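Local coordinates for solute Binding Protein BlMnBP1, Blac_00780 in complex with mannopentaose (Bifidobacterium, PDB 6I5W) that probably captures beta-manno-oligosaccharides outside the cell and delivers them to an ABC transporter for uptake, here holding a mannose-built glycan in its pocket, at residues A[80-85]-A[308-313]; A[22-27]-A[319-324]; A[70-75]-A[86-91]; A[298-303]-A[363-368]; A[140-145]-A[260-265]. All coordinates share one frame; numbering follows the deposited sequence.

Contact 1: residues A[80-85]-A[308-313]. With ZN (zinc ion), chain U.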
# COMPACT_ATOMS: atom_id res chain seq x y z
N ASP A 80 -12.38 19.80 13.66
CA ASP A 80 -12.74 20.11 12.28
C ASP A 80 -11.60 20.80 11.54
O ASP A 80 -11.84 21.47 10.53
CB ASP A 80 -14.00 20.97 12.21
CG ASP A 80 -13.84 22.36 12.88
OD1 ASP A 80 -12.82 22.62 13.58
OD2 ASP A 80 -14.75 23.20 12.68
N SER A 81 -10.36 20.64 12.03
CA SER A 81 -9.16 21.21 11.45
C SER A 81 -8.77 20.60 10.12
O SER A 81 -7.78 21.04 9.53
CB SER A 81 -7.97 21.00 12.40
OG SER A 81 -7.84 19.62 12.72
N TRP A 82 -9.46 19.56 9.66
CA TRP A 82 -9.19 18.96 8.37
C TRP A 82 -10.52 18.48 7.80
O TRP A 82 -11.43 18.10 8.53
CB TRP A 82 -8.21 17.80 8.48
CG TRP A 82 -8.79 16.81 9.34
CD1 TRP A 82 -8.78 16.81 10.70
CD2 TRP A 82 -9.56 15.67 8.95
NE1 TRP A 82 -9.47 15.72 11.18
CE2 TRP A 82 -9.96 15.01 10.12
CE3 TRP A 82 -9.93 15.13 7.71
CZ2 TRP A 82 -10.73 13.83 10.11
CZ3 TRP A 82 -10.67 13.94 7.69
CH2 TRP A 82 -11.08 13.32 8.89
N ASP A 83 -10.59 18.47 6.47
CA ASP A 83 -11.78 18.05 5.76
C ASP A 83 -11.62 16.69 5.12
O ASP A 83 -12.48 15.81 5.29
CB ASP A 83 -12.13 19.11 4.69
CG ASP A 83 -11.96 20.52 5.22
OD1 ASP A 83 -10.81 21.00 5.40
OD2 ASP A 83 -12.98 21.19 5.49
N ILE A 84 -10.55 16.49 4.38
CA ILE A 84 -10.23 15.18 3.83
C ILE A 84 -8.86 14.79 4.34
O ILE A 84 -7.93 15.61 4.33
CB ILE A 84 -10.20 15.16 2.29
CG1 ILE A 84 -11.52 15.63 1.68
CG2 ILE A 84 -9.89 13.73 1.80
CD1 ILE A 84 -11.36 15.95 0.22
N MET A 85 -8.73 13.53 4.72
CA MET A 85 -7.42 12.92 4.91
C MET A 85 -7.39 11.54 4.23
O MET A 85 -8.42 10.89 4.01
CB MET A 85 -7.07 12.82 6.39
CG MET A 85 -7.73 11.71 7.16
SD MET A 85 -6.80 11.34 8.71
CE MET A 85 -6.86 12.89 9.57
N GLY A 308 -10.67 9.78 3.14
CA GLY A 308 -11.67 9.82 4.20
C GLY A 308 -12.12 11.25 4.50
O GLY A 308 -11.30 12.18 4.48
N ILE A 309 -13.41 11.42 4.79
CA ILE A 309 -13.99 12.76 4.95
C ILE A 309 -14.40 12.97 6.41
O ILE A 309 -15.14 12.17 6.99
CB ILE A 309 -15.18 12.98 4.02
CG1 ILE A 309 -14.72 13.06 2.58
CG2 ILE A 309 -15.88 14.28 4.40
CD1 ILE A 309 -15.88 13.24 1.59
N ASN A 310 -13.95 14.09 6.97
CA ASN A 310 -14.15 14.40 8.38
C ASN A 310 -15.63 14.55 8.70
O ASN A 310 -16.31 15.42 8.17
CB ASN A 310 -13.39 15.69 8.74
CG ASN A 310 -13.27 15.91 10.25
OD1 ASN A 310 -13.88 15.20 11.07
ND2 ASN A 310 -12.44 16.88 10.62
N LYS A 311 -16.11 13.67 9.57
CA LYS A 311 -17.48 13.66 10.06
C LYS A 311 -17.87 14.95 10.75
O LYS A 311 -19.07 15.23 10.89
CB LYS A 311 -17.57 12.45 11.01
CG LYS A 311 -18.71 12.36 11.92
CD LYS A 311 -18.33 11.40 13.07
CE LYS A 311 -17.32 12.08 13.99
NZ LYS A 311 -17.53 11.79 15.43
N ASN A 312 -16.90 15.74 11.19
CA ASN A 312 -17.15 16.85 12.09
C ASN A 312 -17.34 18.16 11.36
O ASN A 312 -17.76 19.13 11.99
CB ASN A 312 -16.00 16.99 13.09
CG ASN A 312 -15.95 15.83 14.11
OD1 ASN A 312 -16.94 15.13 14.32
ND2 ASN A 312 -14.79 15.63 14.72
N ILE A 313 -17.07 18.23 10.06
CA ILE A 313 -17.21 19.49 9.34
C ILE A 313 -18.66 19.74 8.95
O ILE A 313 -19.52 18.85 9.04
CB ILE A 313 -16.29 19.52 8.10
CG1 ILE A 313 -16.74 18.52 7.04
CG2 ILE A 313 -14.84 19.32 8.52
CD1 ILE A 313 -15.60 18.17 5.99
ZN ZN U . -11.68 22.58 6.50
O HOH W 1 -10.55 23.43 8.51
O HOH W 2 -13.14 22.11 8.55
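N310 lies flat on one face of the W82 indole, with its amide plane only 8° from the plane of the ring. CB of N310 stands 3.3 Å from the centroid of the six-membered ring of W82, a CH-pi contact over the face, while ND2 sits toward the rim. With CG anti to the backbone N (chi1 -166°), the amide reaches past the ring to the tryptophan's own carbonyl, and N310 ND2 donates to W82 O at 2.6 Å. N79 O accepts from the same nitrogen, so two bonds hold this end of the amide. At the other, OD1 accepts from N312 N, which approaches from above the amide plane, in an Asx turn. The backbone adds a bond from N310 N to D83 O, 2.8 Å long.

G308 gives a regular antiparallel hydrogen-bonded pair with M85: G308 N to M85 O is 2.7 Å and M85 N to G308 O is 2.9 Å. The G308 oxygen also meets the indole edge in plane. I313 closes the other end, its CD1 3.8 Å from D83 CB. Both carboxylate oxygens of D83 hold a zinc ion, to which K317 also binds.

Within the sheet, strand 84-86 runs between strands 22-28 and 298-309. Helix 315-330 packs on the face bearing I84, and helix 67-77 on the face bearing M85.

Contact 2: residues A[22-27]-A[319-324]. With ZN (zinc ion), chain Y.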
# COMPACT_ATOMS: atom_id res chain seq x y z
N THR A 22 -16.49 27.34 -0.63
CA THR A 22 -15.86 27.09 0.66
C THR A 22 -14.39 26.74 0.44
O THR A 22 -13.89 26.66 -0.69
CB THR A 22 -16.56 25.97 1.43
OG1 THR A 22 -15.92 25.83 2.71
CG2 THR A 22 -16.48 24.66 0.69
N THR A 23 -13.69 26.55 1.55
CA THR A 23 -12.29 26.14 1.54
C THR A 23 -12.19 24.83 2.30
O THR A 23 -12.61 24.76 3.46
CB THR A 23 -11.39 27.19 2.17
OG1 THR A 23 -11.29 28.31 1.29
CG2 THR A 23 -10.00 26.56 2.44
N ILE A 24 -11.66 23.80 1.65
CA ILE A 24 -11.46 22.51 2.29
C ILE A 24 -9.97 22.23 2.38
O ILE A 24 -9.15 22.70 1.58
CB ILE A 24 -12.18 21.36 1.56
CG1 ILE A 24 -11.81 21.33 0.09
CG2 ILE A 24 -13.69 21.46 1.70
CD1 ILE A 24 -12.50 20.20 -0.66
N THR A 25 -9.61 21.48 3.40
CA THR A 25 -8.23 21.13 3.68
C THR A 25 -8.03 19.64 3.47
O THR A 25 -8.75 18.81 4.03
CB THR A 25 -7.87 21.56 5.10
OG1 THR A 25 -7.79 23.00 5.12
CG2 THR A 25 -6.59 20.94 5.56
N PHE A 26 -7.06 19.32 2.63
CA PHE A 26 -6.75 17.96 2.18
C PHE A 26 -5.40 17.60 2.79
O PHE A 26 -4.39 18.19 2.44
CB PHE A 26 -6.70 17.93 0.66
CG PHE A 26 -6.33 16.61 0.05
CD1 PHE A 26 -6.55 15.43 0.71
CD2 PHE A 26 -5.71 16.56 -1.21
CE1 PHE A 26 -6.21 14.23 0.14
CE2 PHE A 26 -5.36 15.35 -1.79
CZ PHE A 26 -5.62 14.19 -1.12
N MET A 27 -5.41 16.69 3.76
CA MET A 27 -4.18 16.09 4.25
C MET A 27 -3.85 14.82 3.46
O MET A 27 -4.73 13.97 3.23
CB MET A 27 -4.28 15.71 5.73
CG MET A 27 -4.37 16.86 6.72
SD MET A 27 -4.82 16.19 8.35
CE MET A 27 -3.43 15.14 8.77
N GLU A 319 -20.00 18.23 1.55
CA GLU A 319 -20.39 18.22 0.14
C GLU A 319 -19.19 18.51 -0.74
O GLU A 319 -18.91 17.78 -1.70
CB GLU A 319 -21.48 19.26 -0.13
CG GLU A 319 -22.91 18.75 -0.25
CD GLU A 319 -23.87 19.82 -0.84
OE1 GLU A 319 -24.70 20.40 -0.11
OE2 GLU A 319 -23.81 20.11 -2.05
N ALA A 320 -18.47 19.59 -0.43
CA ALA A 320 -17.31 19.97 -1.22
C ALA A 320 -16.25 18.88 -1.18
O ALA A 320 -15.66 18.55 -2.20
CB ALA A 320 -16.76 21.31 -0.71
N SER A 321 -16.02 18.30 0.00
CA SER A 321 -15.07 17.20 0.11
C SER A 321 -15.50 16.04 -0.79
O SER A 321 -14.71 15.53 -1.58
CB SER A 321 -14.94 16.78 1.57
OG SER A 321 -14.31 17.82 2.33
N MET A 322 -16.78 15.65 -0.73
CA MET A 322 -17.18 14.48 -1.49
C MET A 322 -17.12 14.73 -2.99
O MET A 322 -16.79 13.82 -3.76
CB MET A 322 -18.56 14.05 -1.03
CG MET A 322 -18.85 12.62 -1.40
SD MET A 322 -20.44 12.03 -0.81
CE MET A 322 -20.15 11.96 0.96
N ILE A 323 -17.39 15.95 -3.41
CA ILE A 323 -17.29 16.33 -4.81
C ILE A 323 -15.84 16.19 -5.27
O ILE A 323 -15.57 15.66 -6.34
CB ILE A 323 -17.83 17.76 -5.00
CG1 ILE A 323 -19.35 17.77 -4.81
CG2 ILE A 323 -17.52 18.33 -6.37
CD1 ILE A 323 -19.92 19.15 -4.68
N PHE A 324 -14.90 16.70 -4.47
CA PHE A 324 -13.50 16.64 -4.84
C PHE A 324 -13.04 15.20 -4.96
O PHE A 324 -12.42 14.79 -5.96
CB PHE A 324 -12.68 17.41 -3.80
CG PHE A 324 -11.21 17.39 -4.08
CD1 PHE A 324 -10.70 18.05 -5.19
CD2 PHE A 324 -10.33 16.70 -3.25
CE1 PHE A 324 -9.34 18.03 -5.46
CE2 PHE A 324 -8.99 16.69 -3.52
CZ PHE A 324 -8.49 17.35 -4.62
ZN ZN Y . -24.95 21.80 -1.65
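S321 OG, which touches I24 of the strand, is hydrogen-bonded to the carbonyl oxygen of K317 one turn earlier in its helix. Its polar end is thus settled within the helix, and it meets the strand by packing alone, 3.7 Å from I24 CG2. This is helix-on-sheet packing in an alpha/beta lobe of the solute-binding protein fold: no hydrogen bond joins strand 22-27 to helix 319-324, and the axes of these short segments approach to 8.9 Å, at 58°.

T22, I24 and F26, alternate residues of the strand, turn toward the helix. T22 CG2 meets A320 CB at 3.6 Å, and I24 CG2 lies against the same methyl at 3.9 Å from A320 CB. I24 places CG1 between its backbone N and carbonyl carbon (chi1 53°), which sends CD1 over the A320 carbonyl toward F324 CB, 4.2 Å from that atom. Replacing I24 with an alanine removes both arms and would probably open a gap bordered by A320, S321 and F324. Farther on, the edge of the F324 ring points at the face of F26 in an offset edge-to-face pair, with centroids 5.8 Å apart.

Each ring has a further edge-to-face partner, F50 for F324 and W43 for F26. Strand 22-28 is flanked in the sheet by strands 57-63 and 84-86, and I84 of the latter touches F26, S321 and F324, so helix 315-330 spans neighbouring strands.

Contact 3: residues A[70-75]-A[86-91]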
# COMPACT_ATOMS: atom_id res chain seq x y z
N SER A 70 1.32 11.16 11.79
CA SER A 70 0.75 12.50 11.89
C SER A 70 -0.76 12.50 11.64
O SER A 70 -1.51 13.21 12.33
CB SER A 70 1.47 13.43 10.92
OG SER A 70 1.11 14.79 11.13
N ALA A 71 -1.23 11.69 10.69
CA ALA A 71 -2.67 11.67 10.44
C ALA A 71 -3.43 11.02 11.57
O ALA A 71 -4.57 11.41 11.86
CB ALA A 71 -2.99 10.94 9.14
N LEU A 72 -2.83 10.02 12.20
CA LEU A 72 -3.46 9.39 13.35
C LEU A 72 -3.57 10.36 14.51
O LEU A 72 -4.58 10.36 15.23
CB LEU A 72 -2.67 8.15 13.76
CG LEU A 72 -3.33 6.81 13.48
CD1 LEU A 72 -2.38 5.71 13.92
CD2 LEU A 72 -4.61 6.67 14.22
N THR A 73 -2.56 11.18 14.73
CA THR A 73 -2.65 12.19 15.77
C THR A 73 -3.78 13.17 15.50
O THR A 73 -4.64 13.39 16.35
CB THR A 73 -1.33 12.94 15.90
OG1 THR A 73 -0.31 12.02 16.27
CG2 THR A 73 -1.45 14.03 16.97
N ARG A 74 -3.80 13.77 14.31
CA ARG A 74 -4.86 14.71 14.00
C ARG A 74 -6.21 14.06 14.17
O ARG A 74 -7.13 14.65 14.73
CB ARG A 74 -4.72 15.24 12.57
CG ARG A 74 -3.45 16.07 12.34
CD ARG A 74 -3.60 17.51 12.85
NE ARG A 74 -4.59 18.23 12.06
CZ ARG A 74 -4.31 18.96 10.99
NH1 ARG A 74 -3.05 19.07 10.58
NH2 ARG A 74 -5.29 19.57 10.35
N LEU A 75 -6.34 12.83 13.71
CA LEU A 75 -7.65 12.18 13.74
C LEU A 75 -8.16 12.07 15.17
O LEU A 75 -9.35 12.27 15.43
CB LEU A 75 -7.51 10.80 13.09
CG LEU A 75 -8.77 10.07 12.67
CD1 LEU A 75 -9.60 10.94 11.76
CD2 LEU A 75 -8.36 8.77 12.00
N MET A 86 -6.19 11.12 3.87
CA MET A 86 -5.93 9.72 3.58
C MET A 86 -6.08 8.92 4.87
O MET A 86 -5.54 9.30 5.91
CB MET A 86 -4.54 9.58 2.99
CG MET A 86 -4.31 10.44 1.73
SD MET A 86 -5.76 10.45 0.67
CE MET A 86 -5.49 9.08 -0.40
N ILE A 87 -6.84 7.84 4.84
CA ILE A 87 -7.21 7.16 6.08
C ILE A 87 -6.02 6.38 6.64
O ILE A 87 -5.40 5.54 5.95
CB ILE A 87 -8.43 6.25 5.86
CG1 ILE A 87 -9.66 7.10 5.55
CG2 ILE A 87 -8.68 5.41 7.10
CD1 ILE A 87 -10.87 6.32 5.02
N PRO A 88 -5.64 6.67 7.91
CA PRO A 88 -4.52 5.96 8.52
C PRO A 88 -4.96 4.65 9.15
O PRO A 88 -6.09 4.21 8.94
CB PRO A 88 -3.97 6.95 9.56
CG PRO A 88 -5.08 7.95 9.79
CD PRO A 88 -6.20 7.69 8.82
N ALA A 89 -4.10 4.01 9.92
CA ALA A 89 -4.36 2.64 10.33
C ALA A 89 -5.28 2.64 11.54
O ALA A 89 -4.85 2.50 12.69
CB ALA A 89 -3.06 1.90 10.63
N VAL A 90 -6.58 2.77 11.30
CA VAL A 90 -7.58 2.68 12.36
C VAL A 90 -8.46 1.47 12.11
O VAL A 90 -8.73 1.13 10.95
CB VAL A 90 -8.40 3.97 12.50
CG1 VAL A 90 -7.49 5.09 12.94
CG2 VAL A 90 -9.09 4.33 11.21
N ASP A 91 -8.85 0.79 13.19
CA ASP A 91 -9.68 -0.40 13.07
C ASP A 91 -10.92 -0.04 12.27
O ASP A 91 -11.42 1.08 12.36
CB ASP A 91 -10.07 -0.94 14.44
CG ASP A 91 -8.86 -1.32 15.30
OD1 ASP A 91 -7.85 -1.77 14.73
OD2 ASP A 91 -8.93 -1.15 16.55
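P88 rests against the helix segment 70-75 like a flat wedge, touching three of its side chains in turn. Its CG lies 3.7 Å from A71 CB, its CB faces L72 CG at 4.0 Å, and its CD meets L75 CD2 at the same 4.0 Å.

The tightest packing comes just beyond it. V90 CG1 is 3.5 Å from L72 CD2, the two side chains lying alongside each other and pointing opposite ways, and L75 CD2 approaches the same V90 CG1 to 3.9 Å. L75 reaches there because its CG is anti to the backbone N (chi1 -164°), which carries CD2 across to both P88 and V90.

The other side is looser. A89, at the centre of an inverse gamma turn closed by a weak bond from V90 N to P88 O, is exposed, and across the contact its nearest atom is an oxygen, A89 O, 4.2 Å from L72 CD1. L72 itself stays partly exposed there, whereas A71, L75, P88 and V90 are buried. The nearest atoms of the A89 side chain and a bound mannose are about 6 Å apart, which places this turn near the glycan.

Y98 and F95 of helix 95-98 extend the apolar packing, touching L75 and V90 respectively. M86 O accepts its hydrogen bond from Y67 OH, and M86 and I87 are bonded through their backbones to M27 and S306. No hydrogen bond joins the two segments themselves, which implies that the loop is positioned on helix 67-77 by shape and apolar burial, with its polar backbone anchored to other partners.

Contact 4: residues A[298-303]-A[363-368]. With BMA (beta-D-mannopyranose), chain B.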
# COMPACT_ATOMS: atom_id res chain seq x y z
N TYR A 298 0.61 -15.08 -7.68
CA TYR A 298 -0.55 -14.31 -7.25
C TYR A 298 -0.16 -12.92 -6.76
O TYR A 298 0.83 -12.74 -6.05
CB TYR A 298 -1.29 -14.99 -6.09
CG TYR A 298 -1.98 -16.24 -6.47
CD1 TYR A 298 -1.30 -17.46 -6.46
CD2 TYR A 298 -3.30 -16.23 -6.83
CE1 TYR A 298 -1.93 -18.63 -6.81
CE2 TYR A 298 -3.94 -17.41 -7.23
CZ TYR A 298 -3.24 -18.60 -7.21
OH TYR A 298 -3.85 -19.78 -7.57
N ALA A 299 -0.99 -11.93 -7.09
CA ALA A 299 -0.72 -10.58 -6.64
C ALA A 299 -2.03 -9.95 -6.20
O ALA A 299 -3.04 -10.00 -6.93
CB ALA A 299 -0.05 -9.74 -7.72
N THR A 300 -2.04 -9.41 -4.99
CA THR A 300 -3.29 -8.86 -4.47
C THR A 300 -3.42 -7.43 -4.98
O THR A 300 -2.46 -6.66 -4.97
CB THR A 300 -3.30 -8.87 -2.94
OG1 THR A 300 -3.17 -10.20 -2.45
CG2 THR A 300 -4.64 -8.30 -2.43
N ILE A 301 -4.61 -7.09 -5.47
CA ILE A 301 -4.94 -5.70 -5.72
C ILE A 301 -5.56 -5.14 -4.46
O ILE A 301 -6.58 -5.66 -3.99
CB ILE A 301 -5.91 -5.53 -6.89
CG1 ILE A 301 -5.44 -6.29 -8.09
CG2 ILE A 301 -6.02 -4.02 -7.25
CD1 ILE A 301 -6.31 -6.11 -9.28
N ALA A 302 -5.00 -4.06 -3.95
CA ALA A 302 -5.54 -3.35 -2.78
C ALA A 302 -5.42 -1.85 -3.04
O ALA A 302 -4.71 -1.44 -3.94
CB ALA A 302 -4.82 -3.78 -1.53
N GLY A 303 -6.10 -1.05 -2.24
CA GLY A 303 -6.03 0.40 -2.40
C GLY A 303 -4.69 0.93 -1.93
O GLY A 303 -4.07 0.30 -1.09
N ILE A 363 -5.84 -10.94 -7.44
CA ILE A 363 -6.90 -11.19 -6.47
C ILE A 363 -7.06 -10.04 -5.49
O ILE A 363 -6.17 -9.21 -5.31
CB ILE A 363 -6.66 -12.50 -5.65
CG1 ILE A 363 -5.35 -12.39 -4.86
CG2 ILE A 363 -6.61 -13.68 -6.56
CD1 ILE A 363 -5.22 -13.45 -3.79
N THR A 364 -8.21 -10.03 -4.82
CA THR A 364 -8.55 -9.06 -3.79
C THR A 364 -8.92 -9.83 -2.53
O THR A 364 -9.74 -10.76 -2.59
CB THR A 364 -9.73 -8.19 -4.24
OG1 THR A 364 -10.79 -9.03 -4.75
CG2 THR A 364 -9.28 -7.23 -5.35
N ASP A 365 -8.31 -9.46 -1.41
CA ASP A 365 -8.69 -10.03 -0.13
C ASP A 365 -10.20 -10.03 0.05
O ASP A 365 -10.88 -9.00 -0.09
CB ASP A 365 -8.00 -9.26 0.99
CG ASP A 365 -6.51 -9.50 1.01
OD1 ASP A 365 -6.13 -10.54 0.47
OD2 ASP A 365 -5.73 -8.67 1.54
N ALA A 366 -10.73 -11.20 0.38
CA ALA A 366 -12.12 -11.33 0.71
C ALA A 366 -12.41 -10.74 2.10
O ALA A 366 -11.53 -10.70 2.98
CB ALA A 366 -12.54 -12.79 0.68
N PRO A 367 -13.63 -10.30 2.33
CA PRO A 367 -14.01 -9.83 3.67
C PRO A 367 -13.97 -10.95 4.69
O PRO A 367 -14.01 -12.14 4.38
CB PRO A 367 -15.43 -9.30 3.48
CG PRO A 367 -15.96 -10.12 2.35
CD PRO A 367 -14.78 -10.32 1.41
N ALA A 368 -13.86 -10.54 5.95
CA ALA A 368 -14.00 -11.50 7.02
C ALA A 368 -15.41 -12.12 6.97
O ALA A 368 -16.30 -11.65 6.28
CB ALA A 368 -13.75 -10.82 8.36
C1 BMA B . 0.92 3.02 1.00
C2 BMA B . 0.52 1.92 0.08
C3 BMA B . -0.82 1.44 0.58
C4 BMA B . -0.87 1.20 2.08
C5 BMA B . -0.22 2.30 2.89
C6 BMA B . 0.02 1.88 4.32
O2 BMA B . 1.43 0.81 0.05
O3 BMA B . -1.24 0.27 -0.12
O4 BMA B . -2.27 1.22 2.41
O5 BMA B . 1.02 2.58 2.30
O6 BMA B . 0.55 2.97 5.00
O HOH W 3 -3.73 -10.51 0.01
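A parallel beta bridge between T300 and I363 joins strand 298-309 to the end of strand 361-363, beside the glycan pocket. The I363 backbone is bonded on both sides of T300: I363 N donates to A299 O at 3.0 Å, and I301 N donates to I363 O at 2.6 Å. The same I363 oxygen receives a CA-H...O contact from T300 CA.

T300 turns OG1 anti to its carbonyl carbon (chi1 -60°), toward a water lying between it and D365 OD1, at distances short enough to make the water's exact placing doubtful. T300 CG2 lies 4.0 Å from D365 OD1. I363 CG2 touches the edge of the Y298 ring, and T364 CG2 packs 3.4 Å from I301 O. With a valine in place of T300 the hydroxyl is gone, and the water would probably lose one of its two anchors, leaving the D365 carboxylate less firmly placed.

D365, A302 and G303 belong to the pocket: one mannose touches D365, while G303 O lies 3.0 Å from O3 of another. The chemistry thus implies two layers, with backbone bonds fixing where the loop leaves the sheet and T300, perhaps through the water, standing as second shell behind a carboxylate at the sugar.

Contact 5: residues A[140-145]-A[260-265]. With ZN (zinc ion), chain C.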
# COMPACT_ATOMS: atom_id res chain seq x y z
N LYS A 140 15.85 -3.09 -14.96
CA LYS A 140 16.06 -4.11 -15.98
C LYS A 140 17.51 -4.09 -16.47
O LYS A 140 18.06 -5.13 -16.80
CB LYS A 140 15.10 -3.88 -17.14
CG LYS A 140 13.63 -3.95 -16.75
CD LYS A 140 12.80 -2.95 -17.56
CE LYS A 140 11.42 -3.49 -17.91
NZ LYS A 140 10.89 -2.84 -19.15
N LYS A 141 18.14 -2.91 -16.49
CA LYS A 141 19.52 -2.81 -16.95
C LYS A 141 20.46 -3.57 -16.01
O LYS A 141 21.38 -4.25 -16.47
CB LYS A 141 19.91 -1.34 -17.08
CG LYS A 141 21.40 -1.11 -16.91
CD LYS A 141 21.83 0.32 -17.13
CE LYS A 141 23.06 0.61 -16.27
NZ LYS A 141 24.13 -0.43 -16.40
N VAL A 142 20.23 -3.47 -14.69
CA VAL A 142 21.01 -4.21 -13.70
C VAL A 142 20.80 -5.71 -13.87
O VAL A 142 21.77 -6.50 -13.88
CB VAL A 142 20.63 -3.74 -12.28
CG1 VAL A 142 21.25 -4.65 -11.22
CG2 VAL A 142 20.99 -2.27 -12.07
N PHE A 143 19.55 -6.12 -14.08
CA PHE A 143 19.26 -7.53 -14.30
C PHE A 143 19.95 -8.06 -15.56
O PHE A 143 20.45 -9.17 -15.57
CB PHE A 143 17.74 -7.74 -14.42
CG PHE A 143 17.07 -8.04 -13.10
CD1 PHE A 143 17.27 -7.21 -12.02
CD2 PHE A 143 16.27 -9.14 -12.95
CE1 PHE A 143 16.68 -7.48 -10.80
CE2 PHE A 143 15.67 -9.42 -11.75
CZ PHE A 143 15.86 -8.59 -10.67
N GLU A 144 19.96 -7.27 -16.63
CA GLU A 144 20.63 -7.69 -17.86
C GLU A 144 22.13 -7.82 -17.64
O GLU A 144 22.75 -8.81 -18.02
CB GLU A 144 20.35 -6.68 -18.97
CG GLU A 144 18.92 -6.75 -19.45
CD GLU A 144 18.47 -5.51 -20.17
OE1 GLU A 144 19.16 -4.47 -20.06
OE2 GLU A 144 17.42 -5.59 -20.84
N GLU A 145 22.73 -6.82 -16.99
CA GLU A 145 24.15 -6.85 -16.69
C GLU A 145 24.53 -8.14 -15.98
O GLU A 145 25.59 -8.70 -16.22
CB GLU A 145 24.51 -5.67 -15.83
CG GLU A 145 25.92 -5.24 -15.84
CD GLU A 145 26.02 -3.72 -15.94
OE1 GLU A 145 26.34 -3.23 -17.06
OE2 GLU A 145 25.73 -3.03 -14.93
N GLU A 260 21.97 1.87 -9.47
CA GLU A 260 22.73 1.62 -8.26
C GLU A 260 22.01 0.66 -7.32
O GLU A 260 22.61 0.20 -6.36
CB GLU A 260 23.01 2.93 -7.52
CG GLU A 260 24.08 3.82 -8.13
CD GLU A 260 24.35 5.09 -7.30
OE1 GLU A 260 24.23 6.19 -7.85
OE2 GLU A 260 24.68 5.00 -6.09
N ILE A 261 20.73 0.41 -7.56
CA ILE A 261 19.93 -0.54 -6.81
C ILE A 261 19.21 -1.41 -7.81
O ILE A 261 18.64 -0.92 -8.80
CB ILE A 261 18.90 0.18 -5.90
CG1 ILE A 261 19.62 0.91 -4.77
CG2 ILE A 261 17.90 -0.80 -5.32
CD1 ILE A 261 18.74 2.00 -4.08
N ALA A 262 19.22 -2.71 -7.55
CA ALA A 262 18.56 -3.64 -8.47
C ALA A 262 17.09 -3.82 -8.14
O ALA A 262 16.27 -3.90 -9.06
CB ALA A 262 19.29 -4.99 -8.45
N THR A 263 16.73 -3.97 -6.85
CA THR A 263 15.37 -4.30 -6.46
C THR A 263 15.02 -3.55 -5.17
O THR A 263 15.88 -3.26 -4.32
CB THR A 263 15.08 -5.80 -6.19
OG1 THR A 263 15.82 -6.25 -5.03
CG2 THR A 263 15.45 -6.68 -7.35
N MET A 264 13.74 -3.26 -5.05
CA MET A 264 13.10 -2.72 -3.86
C MET A 264 11.70 -3.32 -3.78
O MET A 264 10.97 -3.37 -4.77
CB MET A 264 13.05 -1.21 -3.90
CG MET A 264 14.36 -0.51 -3.51
SD MET A 264 14.03 1.25 -3.26
CE MET A 264 14.35 1.94 -4.88
N VAL A 265 11.34 -3.79 -2.59
CA VAL A 265 10.04 -4.44 -2.37
C VAL A 265 9.04 -3.37 -1.97
O VAL A 265 9.00 -2.92 -0.81
CB VAL A 265 10.18 -5.55 -1.33
CG1 VAL A 265 8.96 -6.44 -1.23
CG2 VAL A 265 11.34 -6.48 -1.75
ZN ZN C . 16.95 -4.25 -22.20
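V142 CG1 and A262 CB stand 3.4 Å apart, closer than carbon atoms usually pack, and this squeezed pair is the centre of the contact. It belongs to helix-on-sheet packing in an alpha/beta lobe of the kind found in periplasmic-type binding proteins: helix 140-145, which follows directly on strand 123-139, lies across strand 261-267. The axes of the two short segments come within 7.9 Å at 121°.

V142 holds CG1 anti to its backbone N (chi1 171°), which points that methyl at the alanine, while CG2 approaches I261 O more loosely. The close approach is consistent with the small side chain of A262, a single methyl. Its backbone is bonded to N139 and V172, so the strand is fixed on both flanks where the valine presses on it. No hydrogen bond crosses between the segments. Away from the strand, E144 OE2 binds a zinc ion and K141 forms a salt bridge with E145.

I165 of helix 155-168 touches V142, F143 and A262 together, completing the apolar cluster. Beside it the F143 ring, which also meets the ring of Y138, stands roughly perpendicular to the T263 side chain. T263 sends its hydroxyl to P173 O and keeps its methyl for the ring, with T263 CG2 in the ring plane at the edge, 3.7 Å from F143 CE1 and 3.9 Å from F143 CZ.

How the contacts relate
Contacts 1 and 2 are neighbours, their centres about 8 Å apart, touching where I84 of strand 84-86 meets M27 of strand 22-28, adjacent in the sheet. Contact 3 touches both, its centre about 11 Å from that of contact 1 and about 18 Å from that of contact 2; helix 67-77 precedes strand 84-86. Strand 298-309 runs from contact 4 to contact 1, centres about 28 Å apart, before helix 315-330 reaches contact 2. Contact 5, its centre about 42 Å from that of contact 1, reaches the same sheet. Along the chain, contact 3 closes before contacts 5 and 4 open; contact 5 falls within the spans of contacts 1 and 2, with which contact 4 alternates, consistent with a two-lobed binding protein whose crossing strands join the lobes near the glycan.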